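PDB 6IYT: type I modular polyketide synthase from Streptomyces albus subsp. albus, which probably loads an extender unit, apparently ethylmalonyl from its coenzyme A thioester, onto the acyl carrier protein through its acyltransferase domain during salinomycin assembly. Local coordinates for residues V122-G127 and D389-S394; A208-S213 and P346-V351; P340-V345 and V355-E360. All blocks are in the same frame, centred on the assembly; numbering follows the deposited sequence.

Following the chain from the N terminus, the first segment to take part is 122-127, on strand 120-125, an inner strand of the parallel sheet; strand 388-393 closes contact 1 on it much later. After several helices, the last of them 181-200, comes strand 208-211, which pairs with the other edge of strand 120-125. After a long excursion, 346-351 closes contact 2 on strand 208-211. Contact 3 joins 340-345 to 355-360 around the second half of contact 2, so their segments alternate and their loops cross. Both are nested within the loop of contact 1. Together they run from the parallel-sheet core to a surface turn beside the small hairpin 347-348/355-356.

Contact 1: V122-G127 and D389-S394; sequences VFVFPG and DVFVES
Val122 and Phe391, Phe123 and Val392, and Val124 and Glu393 pair in parallel register, joining strand 120-125 to strand 388-393 at the middle of the four-stranded parallel sheet of the acyltransferase domain, an alpha/beta core. Four backbone hydrogen bonds join the two strands: Val122 N to Val390 O (2.8 Å), Val392 N to Val122 O, Val124 N to Val392 O and Ser394 N to Val124 O. The last of these comes from Ser394, just after the strand; the paired residues themselves end at Val124 and Glu393.

On one face of the sheet, Val122 CG1 sits between its own backbone N and carbonyl carbon (chi1 53°), a rotamer that places it over the Phe391 ring. The methyl lies 3.8 Å from the ring centroid, a CH-pi contact shifted toward CD2 and CE2. Val124 CG2 meets the same ring at its edge, while helix 376-385 packs against Phe391 through Leu383 and Ile384. The other face repeats the theme with the roles exchanged: Val392 CB stands over the Phe123 ring, 4.1 Å from its centroid, and the two side chains run side by side. Trp199 of helix 181-200 also touches Val392.

Glu393 can be followed outward. Its CB lies 4.3 Å from Val124 CB; CG, anti to the backbone N (chi1 -174°), reaches Pro126 CD at 3.8 Å; CD passes Pro126 CG at the same separation. The buried carboxylate is held by hydrogen bonds beyond the strands, OE1 with Leu400 N and OE2 with both Val399 N and Ser395 OG, which would fix the rotation of the group. Ser394 OG bonds to Met192 O, and Ser394 CB approaches Phe125 CE2 at 3.6 Å. At the tip of Glu393, OE2 comes within 3.4 Å of Pro126 CG.

Contact 2: A208-S213 and P346-V351; sequences AVVGHS and PLYSTV
Val209 spends both its backbone polar atoms on the 346-351 segment: its N-H donates to Pro346 O (3.0 Å) and its carbonyl O accepts from Tyr348 N (2.9 Å). Only one bridge, Val209 with Leu347, is made before the two segments separate, and the next link uses a side chain. Thr350 OG1, placed between the backbone N and carbonyl carbon of its own residue (chi1 57°), donates to Gly211 O at 2.8 Å, from a position tilted 17° out of the carbonyl plane. The same hydroxyl oxygen accepts from a water, 2.8 Å from OG1, which in turn accepts the N-H of Ser213. A single threonine thus serves a strand carbonyl directly and the following turn through water.

That turn, with Gly211, Ser213 and Gly215 in a GxSxG pattern between strand 208-211 and helix 215-223, is consistent with the nucleophile elbow of acyltransferases. Ser213 OG is hydrogen-bonded to His320 NE2, as in the Ser-His pair of this family, and Ser213 O accepts from Asn369 ND2. On the facing segment, Thr350 N donates to Glu216 OE1, and Ser349 OG accepts from Val351 N, forming an ST turn; it is also hydrogen-bonded with Asn352 N and Tyr365 OH.

Apolar groups fill in around these bonds. Leu347 CD1 lies against Val209, 3.5 Å from its CG2, the two side chains crossing at a slant. Val210 divides its methyls: CG2 meets Tyr348 CB at 3.6 Å, whereas CG1 reaches Thr350 CG2, also at 3.6 Å. The Tyr348 ring runs past Ala208, whose CB is 4.0 Å from CE1, and its phenolic OH finds a hydrogen-bonding partner in Asp386 OD2.

Contact 3: P340-V345 and V355-E360; sequences PREGSV and VLSGAE
Gly343 N donates to Ser357 O (2.8 Å), the one direct hydrogen bond between 340-345 and 355-360; the donor is tilted 29° from the carbonyl plane. A water joins Ser357 O to Val345 O as well. Beside this bond, Glu342 CG is anti to its own carbonyl carbon (chi1 -61°) and lies 3.5 Å from Ser357 OG and 3.8 Å from Ala359 CB; beyond CG the chain is extended. Ser357 OG, between the backbone N and carbonyl carbon (chi1 62°), reaches forward to accept from Ala359 N, two residues on, an ST turn. Glu360 folds back over the same turn: OE1 takes Ser357 N and OE2 takes Gly358 N, each through its syn lone pair, so the carboxylate is gripped from two backbone amides. Arg341 O lies 3.1 Å from Gly358 C; Gly358 lets the two backbones come this close. Pro340 CB packs on Gly358 O at 3.3 Å. This surface turn follows strand 355-356, which pairs with strand 347-348, while Arg341 NE is hydrogen-bonded to Gly224 O and the Arg341 backbone pairs with Ala225, just beyond helix 215-223.

Contact 1: V122-G127 and D389-S394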
ATOM      1  N   VAL A 122      10.852  -0.110  -4.075  1.00  5.59           N
ATOM      2  CA  VAL A 122      10.479  -1.048  -3.050  1.00  4.90           C
ATOM      3  C   VAL A 122       8.986  -1.011  -2.803  1.00  4.33           C
ATOM      4  O   VAL A 122       8.389   0.053  -2.806  1.00  4.17           O
ATOM      5  CB  VAL A 122      11.246  -0.762  -1.738  1.00  5.30           C
ATOM      6  CG1 VAL A 122      11.082   0.685  -1.302  1.00  5.43           C
ATOM      7  CG2 VAL A 122      10.822  -1.701  -0.661  1.00  5.50           C
ATOM      8  N   PHE A 123       8.368  -2.196  -2.702  1.00  4.00           N
ATOM      9  CA  PHE A 123       6.966  -2.270  -2.319  1.00  4.16           C
ATOM     10  C   PHE A 123       6.822  -2.400  -0.821  1.00  4.01           C
ATOM     11  O   PHE A 123       7.528  -3.222  -0.169  1.00  3.59           O
ATOM     12  CB  PHE A 123       6.246  -3.415  -3.001  1.00  4.27           C
ATOM     13  CG  PHE A 123       5.755  -3.084  -4.395  1.00  5.27           C
ATOM     14  CD1 PHE A 123       6.526  -2.318  -5.257  1.00  5.79           C
ATOM     15  CD2 PHE A 123       4.534  -3.512  -4.822  1.00  5.84           C
ATOM     16  CE1 PHE A 123       6.047  -1.976  -6.517  1.00  5.43           C
ATOM     17  CE2 PHE A 123       4.060  -3.191  -6.099  1.00  6.77           C
ATOM     18  CZ  PHE A 123       4.838  -2.431  -6.938  1.00  6.07           C
ATOM     19  N   VAL A 124       5.880  -1.629  -0.299  1.00  4.00           N
ATOM     20  CA  VAL A 124       5.664  -1.450   1.131  1.00  4.72           C
ATOM     21  C   VAL A 124       4.281  -2.043   1.476  1.00  4.44           C
ATOM     22  O   VAL A 124       3.280  -1.676   0.900  1.00  3.92           O
ATOM     23  CB  VAL A 124       5.667   0.033   1.515  1.00  5.56           C
ATOM     24  CG1 VAL A 124       5.401   0.217   3.006  1.00  5.32           C
ATOM     25  CG2 VAL A 124       6.974   0.685   1.097  1.00  6.30           C
ATOM     26  N   PHE A 125       4.254  -2.888   2.494  1.00  4.38           N
ATOM     27  CA  PHE A 125       3.052  -3.602   2.898  1.00  4.43           C
ATOM     28  C   PHE A 125       2.776  -3.330   4.362  1.00  5.21           C
ATOM     29  O   PHE A 125       3.487  -3.842   5.250  1.00  4.84           O
ATOM     30  CB  PHE A 125       3.267  -5.103   2.690  1.00  4.47           C
ATOM     31  CG  PHE A 125       3.480  -5.487   1.263  1.00  4.51           C
ATOM     32  CD1 PHE A 125       4.765  -5.455   0.700  1.00  4.80           C
ATOM     33  CD2 PHE A 125       2.391  -5.753   0.424  1.00  4.68           C
ATOM     34  CE1 PHE A 125       4.952  -5.785  -0.641  1.00  5.06           C
ATOM     35  CE2 PHE A 125       2.579  -6.056  -0.907  1.00  4.87           C
ATOM     36  CZ  PHE A 125       3.846  -6.019  -1.451  1.00  5.03           C
ATOM     37  N   PRO A 126       1.853  -2.409   4.639  1.00  5.83           N
ATOM     38  CA  PRO A 126       1.589  -2.034   6.042  1.00  6.50           C
ATOM     39  C   PRO A 126       0.811  -3.085   6.827  1.00  7.38           C
ATOM     40  O   PRO A 126       0.366  -4.094   6.272  1.00  7.55           O
ATOM     41  CB  PRO A 126       0.765  -0.749   5.926  1.00  6.67           C
ATOM     42  CG  PRO A 126       0.198  -0.749   4.551  1.00  8.70           C
ATOM     43  CD  PRO A 126       1.021  -1.669   3.682  1.00  6.40           C
ATOM     44  N   GLY A 127       0.622  -2.831   8.094  1.00  9.90           N
ATOM     45  CA  GLY A 127      -0.255  -3.679   8.924  1.00 11.33           C
ATOM     46  C   GLY A 127      -1.646  -3.090   9.016  1.00 13.30           C
ATOM     47  O   GLY A 127      -2.185  -2.559   8.034  1.00 13.64           O
ATOM     48  N   ASP A 389      14.500   5.049  -4.284  1.00  8.54           N
ATOM     49  CA  ASP A 389      13.735   6.291  -4.158  1.00 10.57           C
ATOM     50  C   ASP A 389      12.301   6.207  -4.661  1.00  8.38           C
ATOM     51  O   ASP A 389      11.634   7.216  -4.760  1.00  9.28           O
ATOM     52  CB  ASP A 389      14.479   7.487  -4.827  1.00 10.79           C
ATOM     53  CG  ASP A 389      14.593   7.347  -6.342  1.00 12.60           C
ATOM     54  OD1 ASP A 389      14.156   6.298  -6.894  1.00 13.21           O
ATOM     55  OD2 ASP A 389      15.218   8.242  -6.984  1.00 16.17           O
ATOM     56  N   VAL A 390      11.787   4.998  -4.859  1.00  6.46           N
ATOM     57  CA  VAL A 390      10.397   4.832  -5.205  1.00  6.14           C
ATOM     58  C   VAL A 390       9.840   3.822  -4.223  1.00  6.58           C
ATOM     59  O   VAL A 390      10.245   2.660  -4.233  1.00  6.61           O
ATOM     60  CB  VAL A 390      10.187   4.293  -6.667  1.00  6.38           C
ATOM     61  CG1 VAL A 390       8.706   4.044  -6.950  1.00  5.76           C
ATOM     62  CG2 VAL A 390      10.756   5.280  -7.704  1.00  6.15           C
ATOM     63  N   PHE A 391       8.870   4.267  -3.435  1.00  5.89           N
ATOM     64  CA  PHE A 391       8.264   3.443  -2.407  1.00  6.08           C
ATOM     65  C   PHE A 391       6.814   3.349  -2.745  1.00  5.52           C
ATOM     66  O   PHE A 391       6.120   4.373  -2.736  1.00  7.31           O
ATOM     67  CB  PHE A 391       8.394   4.103  -1.027  1.00  5.93           C
ATOM     68  CG  PHE A 391       9.815   4.126  -0.479  1.00  6.42           C
ATOM     69  CD1 PHE A 391      10.765   4.969  -1.019  1.00  7.32           C
ATOM     70  CD2 PHE A 391      10.154   3.391   0.634  1.00  5.72           C
ATOM     71  CE1 PHE A 391      12.036   5.056  -0.460  1.00  7.11           C
ATOM     72  CE2 PHE A 391      11.466   3.365   1.090  1.00  6.91           C
ATOM     73  CZ  PHE A 391      12.408   4.204   0.538  1.00  6.79           C
ATOM     74  N   VAL A 392       6.337   2.156  -3.053  1.00  5.71           N
ATOM     75  CA  VAL A 392       4.940   1.996  -3.447  1.00  5.17           C
ATOM     76  C   VAL A 392       4.218   1.250  -2.346  1.00  5.06           C
ATOM     77  O   VAL A 392       4.572   0.120  -2.028  1.00  5.44           O
ATOM     78  CB  VAL A 392       4.826   1.204  -4.766  1.00  5.13           C
ATOM     79  CG1 VAL A 392       3.364   0.857  -5.082  1.00  6.07           C
ATOM     80  CG2 VAL A 392       5.489   1.950  -5.893  1.00  5.22           C
ATOM     81  N   GLU A 393       3.274   1.910  -1.681  1.00  5.09           N
ATOM     82  CA  GLU A 393       2.526   1.260  -0.627  1.00  5.29           C
ATOM     83  C   GLU A 393       1.325   0.545  -1.225  1.00  4.96           C
ATOM     84  O   GLU A 393       0.412   1.163  -1.745  1.00  4.91           O
ATOM     85  CB  GLU A 393       2.138   2.246   0.491  1.00  6.26           C
ATOM     86  CG  GLU A 393       1.476   1.556   1.688  1.00  7.65           C
ATOM     87  CD  GLU A 393       0.926   2.522   2.696  1.00 10.37           C
ATOM     88  OE1 GLU A 393       1.684   3.417   3.132  1.00 12.16           O
ATOM     89  OE2 GLU A 393      -0.253   2.337   3.132  1.00 12.61           O
ATOM     90  N   SER A 394       1.388  -0.779  -1.193  1.00  4.49           N
ATOM     91  CA  SER A 394       0.423  -1.653  -1.837  1.00  4.66           C
ATOM     92  C   SER A 394      -0.789  -1.903  -0.919  1.00  5.01           C
ATOM     93  O   SER A 394      -0.997  -3.027  -0.443  1.00  5.28           O
ATOM     94  CB  SER A 394       1.106  -2.976  -2.189  1.00  5.03           C
ATOM     95  OG  SER A 394       0.291  -3.790  -3.026  1.00  5.08           O
TER

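Contact 2: A208-S213 and P346-V351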
ATOM      1  N   ALA A 208      12.711  -4.845  -4.227  1.00  6.04           N
ATOM      2  CA  ALA A 208      12.755  -5.346  -2.863  1.00  5.17           C
ATOM      3  C   ALA A 208      11.366  -5.175  -2.265  1.00  4.64           C
ATOM      4  O   ALA A 208      10.574  -4.373  -2.770  1.00  4.61           O
ATOM      5  CB  ALA A 208      13.754  -4.585  -2.048  1.00  5.46           C
ATOM      6  N   VAL A 209      11.132  -5.793  -1.114  1.00  4.11           N
ATOM      7  CA  VAL A 209       9.869  -5.606  -0.392  1.00  4.26           C
ATOM      8  C   VAL A 209      10.137  -5.328   1.076  1.00  4.85           C
ATOM      9  O   VAL A 209      11.198  -5.668   1.578  1.00  4.98           O
ATOM     10  CB  VAL A 209       8.956  -6.828  -0.483  1.00  3.89           C
ATOM     11  CG1 VAL A 209       8.562  -7.120  -1.925  1.00  4.26           C
ATOM     12  CG2 VAL A 209       9.621  -8.042   0.166  1.00  3.94           C
ATOM     13  N   VAL A 210       9.236  -4.553   1.698  1.00  4.96           N
ATOM     14  CA  VAL A 210       9.293  -4.277   3.147  1.00  5.27           C
ATOM     15  C   VAL A 210       7.894  -4.311   3.694  1.00  5.08           C
ATOM     16  O   VAL A 210       6.956  -3.771   3.087  1.00  4.88           O
ATOM     17  CB  VAL A 210       9.902  -2.914   3.469  1.00  7.51           C
ATOM     18  CG1 VAL A 210      10.100  -2.760   4.962  1.00  7.02           C
ATOM     19  CG2 VAL A 210      11.210  -2.732   2.757  1.00 13.60           C
ATOM     20  N   GLY A 211       7.731  -4.987   4.808  1.00  5.10           N
ATOM     21  CA  GLY A 211       6.437  -5.086   5.459  1.00  4.68           C
ATOM     22  C   GLY A 211       6.471  -4.523   6.878  1.00  5.81           C
ATOM     23  O   GLY A 211       7.540  -4.457   7.530  1.00  6.19           O
ATOM     24  N   HIS A 212       5.298  -4.252   7.406  1.00  5.62           N
ATOM     25  CA  HIS A 212       5.151  -3.711   8.761  1.00  6.84           C
ATOM     26  C   HIS A 212       4.235  -4.660   9.549  1.00  7.31           C
ATOM     27  O   HIS A 212       3.107  -4.924   9.122  1.00  6.39           O
ATOM     28  CB  HIS A 212       4.533  -2.321   8.672  1.00  6.77           C
ATOM     29  CG  HIS A 212       4.528  -1.582   9.952  1.00  7.58           C
ATOM     30  ND1 HIS A 212       5.224  -0.398  10.134  1.00  9.56           N
ATOM     31  CD2 HIS A 212       3.968  -1.877  11.142  1.00  6.68           C
ATOM     32  CE1 HIS A 212       4.976   0.064  11.353  1.00  6.90           C
ATOM     33  NE2 HIS A 212       4.195  -0.801  11.970  1.00  9.19           N
ATOM     34  N   SER A 213       4.775  -5.299  10.598  1.00  7.54           N
ATOM     35  CA  SER A 213       3.975  -6.234  11.400  1.00  8.96           C
ATOM     36  C   SER A 213       3.419  -7.355  10.483  1.00  7.12           C
ATOM     37  O   SER A 213       4.154  -7.904   9.720  1.00  6.63           O
ATOM     38  CB  SER A 213       2.851  -5.464  12.089  1.00 11.60           C
ATOM     39  OG  SER A 213       2.241  -6.250  13.100  1.00 14.18           O
ATOM     40  N   PRO A 346      14.847  -9.401  -2.492  1.00  7.63           N
ATOM     41  CA  PRO A 346      15.063  -9.414  -1.029  1.00  8.24           C
ATOM     42  C   PRO A 346      13.908  -8.830  -0.231  1.00  7.25           C
ATOM     43  O   PRO A 346      13.249  -7.878  -0.693  1.00  7.09           O
ATOM     44  CB  PRO A 346      16.320  -8.535  -0.835  1.00 10.37           C
ATOM     45  CG  PRO A 346      16.931  -8.406  -2.161  1.00 10.57           C
ATOM     46  CD  PRO A 346      15.868  -8.613  -3.199  1.00  8.96           C
ATOM     47  N   LEU A 347      13.869  -9.191   1.066  1.00  6.95           N
ATOM     48  CA  LEU A 347      12.906  -8.633   2.026  1.00  7.06           C
ATOM     49  C   LEU A 347      13.673  -7.910   3.120  1.00  5.92           C
ATOM     50  O   LEU A 347      14.587  -8.484   3.704  1.00  5.44           O
ATOM     51  CB  LEU A 347      12.044  -9.754   2.631  1.00  9.20           C
ATOM     52  CG  LEU A 347      10.950  -9.451   3.662  1.00 13.48           C
ATOM     53  CD1 LEU A 347      10.477  -8.019   3.572  1.00 23.50           C
ATOM     54  CD2 LEU A 347       9.756 -10.389   3.484  1.00 13.29           C
ATOM     55  N   TYR A 348      13.446  -6.598   3.244  1.00  5.08           N
ATOM     56  CA  TYR A 348      14.116  -5.793   4.251  1.00  5.37           C
ATOM     57  C   TYR A 348      13.340  -5.889   5.561  1.00  5.29           C
ATOM     58  O   TYR A 348      12.309  -5.269   5.732  1.00  5.66           O
ATOM     59  CB  TYR A 348      14.226  -4.315   3.805  1.00  5.19           C
ATOM     60  CG  TYR A 348      15.395  -4.002   2.893  1.00  6.56           C
ATOM     61  CD1 TYR A 348      15.473  -4.534   1.652  1.00  7.47           C
ATOM     62  CD2 TYR A 348      16.365  -3.101   3.278  1.00  8.10           C
ATOM     63  CE1 TYR A 348      16.554  -4.263   0.812  1.00  9.30           C
ATOM     64  CE2 TYR A 348      17.396  -2.757   2.431  1.00  9.74           C
ATOM     65  CZ  TYR A 348      17.456  -3.316   1.175  1.00  9.93           C
ATOM     66  OH  TYR A 348      18.472  -2.958   0.297  1.00 11.62           O
ATOM     67  N   SER A 349      13.839  -6.689   6.485  1.00  4.95           N
ATOM     68  CA  SER A 349      13.082  -6.998   7.695  1.00  4.78           C
ATOM     69  C   SER A 349      12.973  -5.781   8.582  1.00  4.60           C
ATOM     70  O   SER A 349      13.989  -5.138   8.884  1.00  5.16           O
ATOM     71  CB  SER A 349      13.768  -8.126   8.482  1.00  4.87           C
ATOM     72  OG  SER A 349      13.086  -8.349   9.685  1.00  4.94           O
ATOM     73  N   THR A 350      11.752  -5.518   9.059  1.00  4.07           N
ATOM     74  CA  THR A 350      11.510  -4.503  10.116  1.00  4.87           C
ATOM     75  C   THR A 350      11.473  -5.130  11.511  1.00  5.93           C
ATOM     76  O   THR A 350      11.195  -4.447  12.518  1.00  7.15           O
ATOM     77  CB  THR A 350      10.215  -3.788   9.858  1.00  4.68           C
ATOM     78  OG1 THR A 350       9.142  -4.751   9.785  1.00  4.52           O
ATOM     79  CG2 THR A 350      10.309  -3.031   8.562  1.00  5.43           C
ATOM     80  N   VAL A 351      11.856  -6.401  11.582  1.00  5.78           N
ATOM     81  CA  VAL A 351      11.994  -7.104  12.830  1.00  7.54           C
ATOM     82  C   VAL A 351      13.438  -7.060  13.310  1.00  8.34           C
ATOM     83  O   VAL A 351      13.694  -6.716  14.448  1.00 10.49           O
ATOM     84  CB  VAL A 351      11.564  -8.572  12.658  1.00  8.04           C
ATOM     85  CG1 VAL A 351      11.689  -9.333  13.947  1.00  9.14           C
ATOM     86  CG2 VAL A 351      10.158  -8.634  12.118  1.00  9.12           C
TER
HETATM   87  O   HOH W   1       7.397  -6.054  11.496  1.00  7.67           O

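Contact 3: P340-V345 and V355-E360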
ATOM      1  N   PRO A 340       9.833 -21.637   4.457  1.00  6.46           N
ATOM      2  CA  PRO A 340      10.381 -20.468   3.793  1.00  6.87           C
ATOM      3  C   PRO A 340      11.471 -20.834   2.805  1.00  6.64           C
ATOM      4  O   PRO A 340      12.137 -21.875   2.963  1.00  5.88           O
ATOM      5  CB  PRO A 340      10.965 -19.646   4.943  1.00  6.92           C
ATOM      6  CG  PRO A 340      11.287 -20.651   6.004  1.00  6.54           C
ATOM      7  CD  PRO A 340      10.220 -21.701   5.880  1.00  5.85           C
ATOM      8  N   ARG A 341      11.699 -19.960   1.843  1.00  6.54           N
ATOM      9  CA  ARG A 341      12.733 -20.176   0.835  1.00  8.75           C
ATOM     10  C   ARG A 341      13.228 -18.858   0.280  1.00  8.36           C
ATOM     11  O   ARG A 341      12.586 -17.807   0.456  1.00  8.68           O
ATOM     12  CB  ARG A 341      12.232 -21.101  -0.292  1.00  9.21           C
ATOM     13  CG  ARG A 341      11.127 -20.492  -1.171  1.00  9.81           C
ATOM     14  CD  ARG A 341       9.748 -20.873  -0.694  1.00 11.00           C
ATOM     15  NE  ARG A 341       8.720 -20.204  -1.495  1.00 11.42           N
ATOM     16  CZ  ARG A 341       7.803 -20.835  -2.209  1.00 13.95           C
ATOM     17  NH1 ARG A 341       7.592 -22.121  -2.007  1.00 16.72           N
ATOM     18  NH2 ARG A 341       6.992 -20.156  -2.983  1.00 12.26           N
ATOM     19  N   GLU A 342      14.367 -18.907  -0.413  1.00 11.67           N
ATOM     20  CA  GLU A 342      14.967 -17.704  -0.974  1.00 12.45           C
ATOM     21  C   GLU A 342      14.054 -17.163  -2.086  1.00 12.60           C
ATOM     22  O   GLU A 342      13.491 -17.944  -2.890  1.00 13.98           O
ATOM     23  CB  GLU A 342      16.449 -17.978  -1.454  1.00 12.50           C
ATOM     24  CG  GLU A 342      17.385 -18.432  -0.315  1.00 13.93           C
ATOM     25  CD  GLU A 342      18.911 -18.496  -0.658  1.00 18.05           C
ATOM     26  OE1 GLU A 342      19.669 -19.046   0.161  1.00 26.49           O
ATOM     27  OE2 GLU A 342      19.355 -17.921  -1.643  1.00 19.04           O
ATOM     28  N   GLY A 343      13.671 -15.882  -1.954  1.00 10.67           N
ATOM     29  CA  GLY A 343      12.627 -15.279  -2.808  1.00  9.51           C
ATOM     30  C   GLY A 343      13.218 -14.650  -4.085  1.00  8.84           C
ATOM     31  O   GLY A 343      14.430 -14.773  -4.344  1.00 10.77           O
ATOM     32  N   SER A 344      12.349 -13.986  -4.861  1.00 10.91           N
ATOM     33  CA  SER A 344      12.699 -13.348  -6.156  1.00 11.70           C
ATOM     34  C   SER A 344      13.530 -12.122  -5.934  1.00 10.75           C
ATOM     35  O   SER A 344      14.273 -11.663  -6.821  1.00  7.27           O
ATOM     36  CB  SER A 344      11.391 -12.921  -6.872  1.00 14.57           C
ATOM     37  OG  SER A 344      10.908 -13.970  -7.661  1.00 30.95           O
ATOM     38  N   VAL A 345      13.297 -11.515  -4.780  1.00  9.73           N
ATOM     39  CA  VAL A 345      13.642 -10.184  -4.506  1.00 10.28           C
ATOM     40  C   VAL A 345      13.843 -10.144  -2.979  1.00  8.72           C
ATOM     41  O   VAL A 345      13.166 -10.881  -2.255  1.00  8.09           O
ATOM     42  CB  VAL A 345      12.474  -9.345  -5.014  1.00 16.49           C
ATOM     43  CG1 VAL A 345      11.733  -8.634  -3.942  1.00 14.33           C
ATOM     44  CG2 VAL A 345      12.862  -8.537  -6.202  1.00 12.22           C
ATOM     45  N   VAL A 355      18.820  -7.522   5.695  1.00  8.73           N
ATOM     46  CA  VAL A 355      18.349  -7.852   4.376  1.00 10.33           C
ATOM     47  C   VAL A 355      18.280  -9.357   4.229  1.00  9.92           C
ATOM     48  O   VAL A 355      19.279 -10.051   4.390  1.00 10.02           O
ATOM     49  CB  VAL A 355      19.223  -7.210   3.282  1.00 14.20           C
ATOM     50  CG1 VAL A 355      20.653  -7.652   3.416  1.00 26.15           C
ATOM     51  CG2 VAL A 355      18.676  -7.561   1.899  1.00 13.79           C
ATOM     52  N   LEU A 356      17.066  -9.861   4.051  1.00  7.02           N
ATOM     53  CA  LEU A 356      16.794 -11.275   4.103  1.00  6.78           C
ATOM     54  C   LEU A 356      16.519 -11.846   2.731  1.00  7.60           C
ATOM     55  O   LEU A 356      15.949 -11.161   1.869  1.00  7.09           O
ATOM     56  CB  LEU A 356      15.587 -11.543   5.012  1.00  6.78           C
ATOM     57  CG  LEU A 356      15.748 -11.105   6.465  1.00  7.75           C
ATOM     58  CD1 LEU A 356      14.471 -11.420   7.232  1.00  7.87           C
ATOM     59  CD2 LEU A 356      16.942 -11.780   7.117  1.00  8.43           C
ATOM     60  N   SER A 357      16.886 -13.117   2.523  1.00  7.29           N
ATOM     61  CA  SER A 357      16.612 -13.784   1.261  1.00  7.30           C
ATOM     62  C   SER A 357      15.163 -14.196   1.224  1.00  7.50           C
ATOM     63  O   SER A 357      14.555 -14.327   0.138  1.00  9.01           O
ATOM     64  CB  SER A 357      17.490 -15.027   1.120  1.00  8.87           C
ATOM     65  OG  SER A 357      17.218 -15.977   2.145  1.00  8.32           O
ATOM     66  N   GLY A 358      14.662 -14.552   2.393  1.00  6.08           N
ATOM     67  CA  GLY A 358      13.349 -15.186   2.526  1.00  5.93           C
ATOM     68  C   GLY A 358      13.405 -16.554   3.177  1.00  5.84           C
ATOM     69  O   GLY A 358      12.447 -16.965   3.855  1.00  5.44           O
ATOM     70  N   ALA A 359      14.555 -17.207   3.096  1.00  6.15           N
ATOM     71  CA  ALA A 359      14.708 -18.571   3.636  1.00  7.71           C
ATOM     72  C   ALA A 359      14.674 -18.574   5.160  1.00  8.21           C
ATOM     73  O   ALA A 359      14.537 -19.649   5.786  1.00  7.67           O
ATOM     74  CB  ALA A 359      15.996 -19.190   3.139  1.00  9.09           C
ATOM     75  N   GLU A 360      14.819 -17.389   5.749  1.00  6.66           N
ATOM     76  CA  GLU A 360      14.949 -17.208   7.217  1.00  8.20           C
ATOM     77  C   GLU A 360      13.576 -17.133   7.931  1.00  8.44           C
ATOM     78  O   GLU A 360      13.527 -17.062   9.175  1.00  8.70           O
ATOM     79  CB  GLU A 360      15.725 -15.907   7.534  1.00  8.59           C
ATOM     80  CG  GLU A 360      17.037 -15.713   6.791  1.00 10.00           C
ATOM     81  CD  GLU A 360      16.870 -14.954   5.469  1.00 10.84           C
ATOM     82  OE1 GLU A 360      17.859 -14.396   4.970  1.00 11.82           O
ATOM     83  OE2 GLU A 360      15.762 -14.944   4.924  1.00 10.10           O
TER
HETATM   84  O   HOH W   2      14.919 -22.114   4.939  1.00 17.69           O
HETATM   85  O   HOH W   3      12.191 -12.545  -0.346  1.00 11.10           O